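Enoyl-CoA hydratase (Mycobacterium tuberculosis, PDB 4JJT) probably works as a lyase of the crotonase family, adding water across the double bond of enoyl-CoA thioesters. Local coordinates at residues R209-E212 with S213-A217; F229-S232 with G233-A237. All coordinates share one frame; numbering follows the deposited sequence.

Both contacts lie on the same long C-terminal helix, 197-237, and follow each other along it; their centres are 30 Å apart and their nearest atoms about 14 Å apart, so they do not touch. Interaction 1 lies toward the middle of the helix, its centre 17 Å from that of the chain, where several other subunits pack against it and the backbone is kinked. Interaction 2 is at the far end, 28 Å out by the same measure, on the surface. A threonine hydroxyl bonded to the carbonyl four residues earlier occurs in each, but the helical bonding around it is irregular at 209-217 and regular at 229-237.

Interaction 1 (R209-E212 with S213-A217); sequences RIDE and SQTAA
Asp-211 O is held by two donors from the next turn: Thr-215 OG1 at 2.9 Å and Gln-214 N at 3.0 Å. They come in over opposite faces of its carbonyl plane, both well out of that plane, the amide far more steeply at 68°. Thr-215 brings its hydroxyl there because chi1 of 60° sets OG1 between the backbone N and the carbonyl carbon. The bond from Gln-214 N spans three residues, a departure from the four-residue pattern, and Thr-215 N makes only weak bonds to Asp-211 O and Glu-212 O. Four-residue bonds stand before and after this spot, from Ser-213 N to Arg-209 O and, more bent, from Ala-216 N to Glu-212 O. Ser-213 OG reaches back to within 2.9 Å of Ile-210 O, though its proton has another acceptor nearby.

Next come the side chains. Those of Ile-210 and Gln-214 run side by side in the same direction, with the Ile-210 CG2 methyl 3.6 Å from Gln-214 NE2. Asp-211, whose CG is anti to the backbone N (chi1 -165°), brings OD1 within 3.8 Å of the Thr-215 CG2 methyl as the two side chains pass at a slant; OD1 is hydrogen-bonded to Gln-144 on helix 138-146, which Thr-215 also touches.

Farther out, a reciprocal pair of salt bridges joins Arg-209 NH2 to Glu-212 OE1 of a fourth subunit, and Glu-212 OE1 to Arg-209 NH2 of that subunit. Leu-221 of a second subunit packs on Arg-209 and Ser-213, and Ala-217 of a third on Ala-216. This is a kink in the long C-terminal helix, with Asp-211 O taking both the Gln-214 amide and the Thr-215 hydroxyl, within the subunit interface of a six-chain crotonase-family assembly.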
ATOM      1  N   ARG A 209      -0.237 -14.718  -2.131  1.00 33.93           N
ATOM      2  CA  ARG A 209      -0.127 -13.508  -2.939  1.00 35.96           C
ATOM      3  C   ARG A 209      -0.720 -12.307  -2.208  1.00 34.18           C
ATOM      4  O   ARG A 209      -0.135 -11.224  -2.198  1.00 34.14           O
ATOM      5  CB  ARG A 209      -0.820 -13.699  -4.288  1.00 37.95           C
ATOM      6  CG  ARG A 209      -0.220 -12.854  -5.398  1.00 47.16           C
ATOM      7  CD  ARG A 209      -0.938 -13.054  -6.718  1.00 60.23           C
ATOM      8  NE  ARG A 209       0.001 -13.110  -7.836  1.00 68.24           N
ATOM      9  CZ  ARG A 209       0.549 -12.045  -8.411  1.00 74.05           C
ATOM     10  NH1 ARG A 209       0.256 -10.825  -7.978  1.00 74.83           N
ATOM     11  NH2 ARG A 209       1.395 -12.201  -9.420  1.00 76.62           N
ATOM     12  N   ILE A 210      -1.879 -12.515  -1.592  1.00 34.05           N
ATOM     13  CA  ILE A 210      -2.550 -11.470  -0.828  1.00 31.59           C
ATOM     14  C   ILE A 210      -1.725 -11.072   0.392  1.00 31.36           C
ATOM     15  O   ILE A 210      -1.632  -9.893   0.736  1.00 35.63           O
ATOM     16  CB  ILE A 210      -3.952 -11.926  -0.378  1.00 26.18           C
ATOM     17  CG1 ILE A 210      -4.846 -12.150  -1.596  1.00 25.91           C
ATOM     18  CG2 ILE A 210      -4.579 -10.902   0.562  1.00 24.54           C
ATOM     19  CD1 ILE A 210      -6.142 -12.863  -1.279  1.00 30.01           C
ATOM     20  N   ASP A 211      -1.122 -12.063   1.040  1.00 25.94           N
ATOM     21  CA  ASP A 211      -0.279 -11.815   2.202  1.00 34.12           C
ATOM     22  C   ASP A 211       0.968 -11.045   1.793  1.00 38.36           C
ATOM     23  O   ASP A 211       1.408 -10.134   2.496  1.00 36.81           O
ATOM     24  CB  ASP A 211       0.119 -13.131   2.870  1.00 37.12           C
ATOM     25  CG  ASP A 211       0.679 -12.929   4.260  1.00 50.17           C
ATOM     26  OD1 ASP A 211       0.054 -12.187   5.048  1.00 58.59           O
ATOM     27  OD2 ASP A 211       1.745 -13.507   4.562  1.00 50.28           O
ATOM     28  N   GLU A 212       1.533 -11.418   0.649  1.00 42.59           N
ATOM     29  CA  GLU A 212       2.745 -10.783   0.144  1.00 40.93           C
ATOM     30  C   GLU A 212       2.494  -9.312  -0.170  1.00 35.80           C
ATOM     31  O   GLU A 212       3.325  -8.454   0.125  1.00 45.14           O
ATOM     32  CB  GLU A 212       3.249 -11.522  -1.098  1.00 49.32           C
ATOM     33  CG  GLU A 212       4.652 -11.144  -1.527  1.00 61.77           C
ATOM     34  CD  GLU A 212       5.300 -12.212  -2.383  1.00 73.55           C
ATOM     35  OE1 GLU A 212       4.772 -13.346  -2.425  1.00 75.45           O
ATOM     36  OE2 GLU A 212       6.335 -11.920  -3.016  1.00 76.10           O
ATOM     37  N   SER A 213       1.330  -9.025  -0.744  1.00 26.00           N
ATOM     38  CA  SER A 213       0.960  -7.658  -1.088  1.00 33.31           C
ATOM     39  C   SER A 213       0.689  -6.816   0.153  1.00 36.13           C
ATOM     40  O   SER A 213       0.580  -5.592   0.070  1.00 40.50           O
ATOM     41  CB  SER A 213      -0.276  -7.650  -1.991  1.00 40.63           C
ATOM     42  OG  SER A 213      -1.462  -7.735  -1.215  1.00 47.97           O
ATOM     43  N   GLN A 214       0.573  -7.474   1.302  1.00 37.97           N
ATOM     44  CA  GLN A 214       0.298  -6.780   2.556  1.00 36.63           C
ATOM     45  C   GLN A 214       1.535  -6.660   3.444  1.00 31.81           C
ATOM     46  O   GLN A 214       1.596  -5.792   4.315  1.00 35.01           O
ATOM     47  CB  GLN A 214      -0.828  -7.483   3.324  1.00 37.40           C
ATOM     48  CG  GLN A 214      -2.222  -7.084   2.878  1.00 44.08           C
ATOM     49  CD  GLN A 214      -3.274  -8.113   3.247  1.00 46.70           C
ATOM     50  OE1 GLN A 214      -3.034  -9.001   4.065  1.00 39.44           O
ATOM     51  NE2 GLN A 214      -4.446  -8.004   2.633  1.00 49.74           N
ATOM     52  N   THR A 215       2.524  -7.519   3.216  1.00 27.41           N
ATOM     53  CA  THR A 215       3.698  -7.569   4.082  1.00 27.65           C
ATOM     54  C   THR A 215       4.983  -7.096   3.406  1.00 27.54           C
ATOM     55  O   THR A 215       6.001  -6.918   4.075  1.00 29.67           O
ATOM     56  CB  THR A 215       3.935  -8.994   4.626  1.00 36.40           C
ATOM     57  OG1 THR A 215       4.147  -9.895   3.532  1.00 39.09           O
ATOM     58  CG2 THR A 215       2.742  -9.463   5.443  1.00 33.02           C
ATOM     59  N   ALA A 216       4.934  -6.901   2.091  1.00 24.21           N
ATOM     60  CA  ALA A 216       6.121  -6.552   1.310  1.00 24.29           C
ATOM     61  C   ALA A 216       6.820  -5.291   1.808  1.00 26.82           C
ATOM     62  O   ALA A 216       8.025  -5.302   2.068  1.00 26.55           O
ATOM     63  CB  ALA A 216       5.763  -6.407  -0.164  1.00 25.30           C
ATOM     64  N   ALA A 217       6.059  -4.209   1.937  1.00 27.22           N
ATOM     65  CA  ALA A 217       6.604  -2.932   2.395  1.00 24.14           C
ATOM     66  C   ALA A 217       7.248  -3.072   3.767  1.00 31.50           C
ATOM     67  O   ALA A 217       8.338  -2.561   4.006  1.00 33.32           O
ATOM     68  CB  ALA A 217       5.520  -1.869   2.416  1.00 25.14           C
TER

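Interaction 2 (F229-S232 with G233-A237)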
ATOM      1  N   PHE A 229      21.406  -1.098  11.125  1.00 37.65           N
ATOM      2  CA  PHE A 229      21.845  -1.370  12.488  1.00 36.54           C
ATOM      3  C   PHE A 229      23.211  -2.038  12.509  1.00 40.91           C
ATOM      4  O   PHE A 229      24.053  -1.726  13.350  1.00 34.60           O
ATOM      5  CB  PHE A 229      20.823  -2.227  13.231  1.00 36.35           C
ATOM      6  CG  PHE A 229      21.207  -2.530  14.652  1.00 37.67           C
ATOM      7  CD1 PHE A 229      21.079  -1.566  15.632  1.00 37.76           C
ATOM      8  CD2 PHE A 229      21.685  -3.778  15.007  1.00 39.55           C
ATOM      9  CE1 PHE A 229      21.425  -1.838  16.937  1.00 40.20           C
ATOM     10  CE2 PHE A 229      22.033  -4.055  16.310  1.00 42.35           C
ATOM     11  CZ  PHE A 229      21.902  -3.084  17.274  1.00 43.94           C
ATOM     12  N   ARG A 230      23.425  -2.963  11.579  1.00 41.58           N
ATOM     13  CA  ARG A 230      24.706  -3.648  11.456  1.00 43.88           C
ATOM     14  C   ARG A 230      25.804  -2.672  11.063  1.00 47.65           C
ATOM     15  O   ARG A 230      26.948  -2.803  11.495  1.00 54.46           O
ATOM     16  CB  ARG A 230      24.615  -4.770  10.421  1.00 46.76           C
ATOM     17  CG  ARG A 230      23.616  -5.854  10.773  1.00 53.05           C
ATOM     18  CD  ARG A 230      23.600  -6.958   9.728  1.00 59.50           C
ATOM     19  NE  ARG A 230      22.260  -7.178   9.189  1.00 63.26           N
ATOM     20  CZ  ARG A 230      21.922  -6.969   7.921  1.00 61.63           C
ATOM     21  NH1 ARG A 230      20.679  -7.196   7.520  1.00 58.34           N
ATOM     22  NH2 ARG A 230      22.829  -6.538   7.053  1.00 62.38           N
ATOM     23  N   THR A 231      25.446  -1.696  10.235  1.00 42.00           N
ATOM     24  CA  THR A 231      26.396  -0.705   9.741  1.00 44.27           C
ATOM     25  C   THR A 231      26.936   0.163  10.872  1.00 45.96           C
ATOM     26  O   THR A 231      28.131   0.462  10.924  1.00 54.29           O
ATOM     27  CB  THR A 231      25.749   0.194   8.670  1.00 42.96           C
ATOM     28  OG1 THR A 231      25.363  -0.606   7.545  1.00 39.54           O
ATOM     29  CG2 THR A 231      26.723   1.268   8.206  1.00 40.79           C
ATOM     30  N   SER A 232      26.048   0.562  11.776  1.00 42.18           N
ATOM     31  CA  SER A 232      26.438   1.345  12.942  1.00 49.49           C
ATOM     32  C   SER A 232      27.286   0.510  13.892  1.00 57.86           C
ATOM     33  O   SER A 232      28.303   0.975  14.403  1.00 59.28           O
ATOM     34  CB  SER A 232      25.201   1.874  13.671  1.00 50.30           C
ATOM     35  OG  SER A 232      24.437   2.722  12.837  1.00 56.62           O
ATOM     36  N   GLY A 233      26.855  -0.726  14.121  1.00 56.09           N
ATOM     37  CA  GLY A 233      27.538  -1.631  15.026  1.00 56.67           C
ATOM     38  C   GLY A 233      28.980  -1.882  14.638  1.00 62.96           C
ATOM     39  O   GLY A 233      29.866  -1.930  15.489  1.00 66.88           O
ATOM     40  N   ASP A 234      29.216  -2.040  13.341  1.00 67.02           N
ATOM     41  CA  ASP A 234      30.565  -2.225  12.825  1.00 71.90           C
ATOM     42  C   ASP A 234      31.342  -0.925  12.928  1.00 73.16           C
ATOM     43  O   ASP A 234      32.529  -0.920  13.250  1.00 72.40           O
ATOM     44  CB  ASP A 234      30.513  -2.692  11.371  1.00 74.90           C
ATOM     45  CG  ASP A 234      29.814  -4.027  11.218  1.00 77.75           C
ATOM     46  OD1 ASP A 234      29.960  -4.878  12.121  1.00 78.48           O
ATOM     47  OD2 ASP A 234      29.115  -4.223  10.201  1.00 74.10           O
ATOM     48  N   THR A 235      30.658   0.179  12.649  1.00 73.02           N
ATOM     49  CA  THR A 235      31.258   1.504  12.720  1.00 78.02           C
ATOM     50  C   THR A 235      31.741   1.810  14.133  1.00 84.28           C
ATOM     51  O   THR A 235      32.843   2.322  14.325  1.00 85.59           O
ATOM     52  CB  THR A 235      30.258   2.588  12.275  1.00 73.04           C
ATOM     53  OG1 THR A 235      30.009   2.456  10.871  1.00 72.50           O
ATOM     54  CG2 THR A 235      30.810   3.975  12.554  1.00 70.79           C
ATOM     55  N   ILE A 236      30.915   1.486  15.120  1.00 86.05           N
ATOM     56  CA  ILE A 236      31.272   1.722  16.513  1.00 86.49           C
ATOM     57  C   ILE A 236      32.400   0.800  16.964  1.00 84.54           C
ATOM     58  O   ILE A 236      33.321   1.225  17.661  1.00 86.03           O
ATOM     59  CB  ILE A 236      30.055   1.546  17.445  1.00 84.80           C
ATOM     60  CG1 ILE A 236      29.047   2.671  17.205  1.00 84.50           C
ATOM     61  CG2 ILE A 236      30.486   1.534  18.906  1.00 85.39           C
ATOM     62  CD1 ILE A 236      27.859   2.637  18.141  1.00 84.11           C
ATOM     63  N   ALA A 237      32.327  -0.460  16.551  1.00 79.12           N
ATOM     64  CA  ALA A 237      33.288  -1.469  16.985  1.00 76.30           C
ATOM     65  C   ALA A 237      34.698  -1.213  16.462  1.00 79.12           C
ATOM     66  O   ALA A 237      35.683  -1.524  17.130  1.00 78.08           O
ATOM     67  CB  ALA A 237      32.816  -2.858  16.578  1.00 67.87           C
TER
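Thr-235 grips the carbonyl of Thr-231 twice, with OG1 at 2.7 Å from Thr-231 O and its own backbone N at 3.1 Å from the same oxygen. The two donors approach from opposite faces of the carbonyl plane. A chi1 of -69° lays OG1 beside the backbone N, where it can look back down the helix, and leaves CG2 anti to that N. Around this pair the backbone bonds run evenly, each amide meeting the carbonyl four residues before: Gly-233 N to Phe-229 O, Asp-234 N to Arg-230 O, and Ile-236 N to Ser-232 O at 2.8 Å. Ile-236 also passes its CG1 alongside that last carbonyl, 3.4 Å from Ser-232 O.

Such a run of four-residue bonds is plain alpha helix, here the closing turns of the long C-terminal helix 197-237, with a threonine hydroxyl folded back onto the backbone as a second donor. Asp-234 behaves differently: its OD2 stands 2.9 Å from Arg-230 O, two acceptors facing each other and therefore not a bond, while OD1 takes a weak hydrogen bond from Leu-79 N.

Behind these residues, the hydroxyls of Thr-231 and Ser-232 also turn back along the helix, bonding to the carbonyls of Lys-227 and Gln-228. The Arg-230 side chain packs on Asp-81 and Thr-135 in loops of the same chain, and Phe-229 on Leu-133 and on Ala-202 of a fifth subunit.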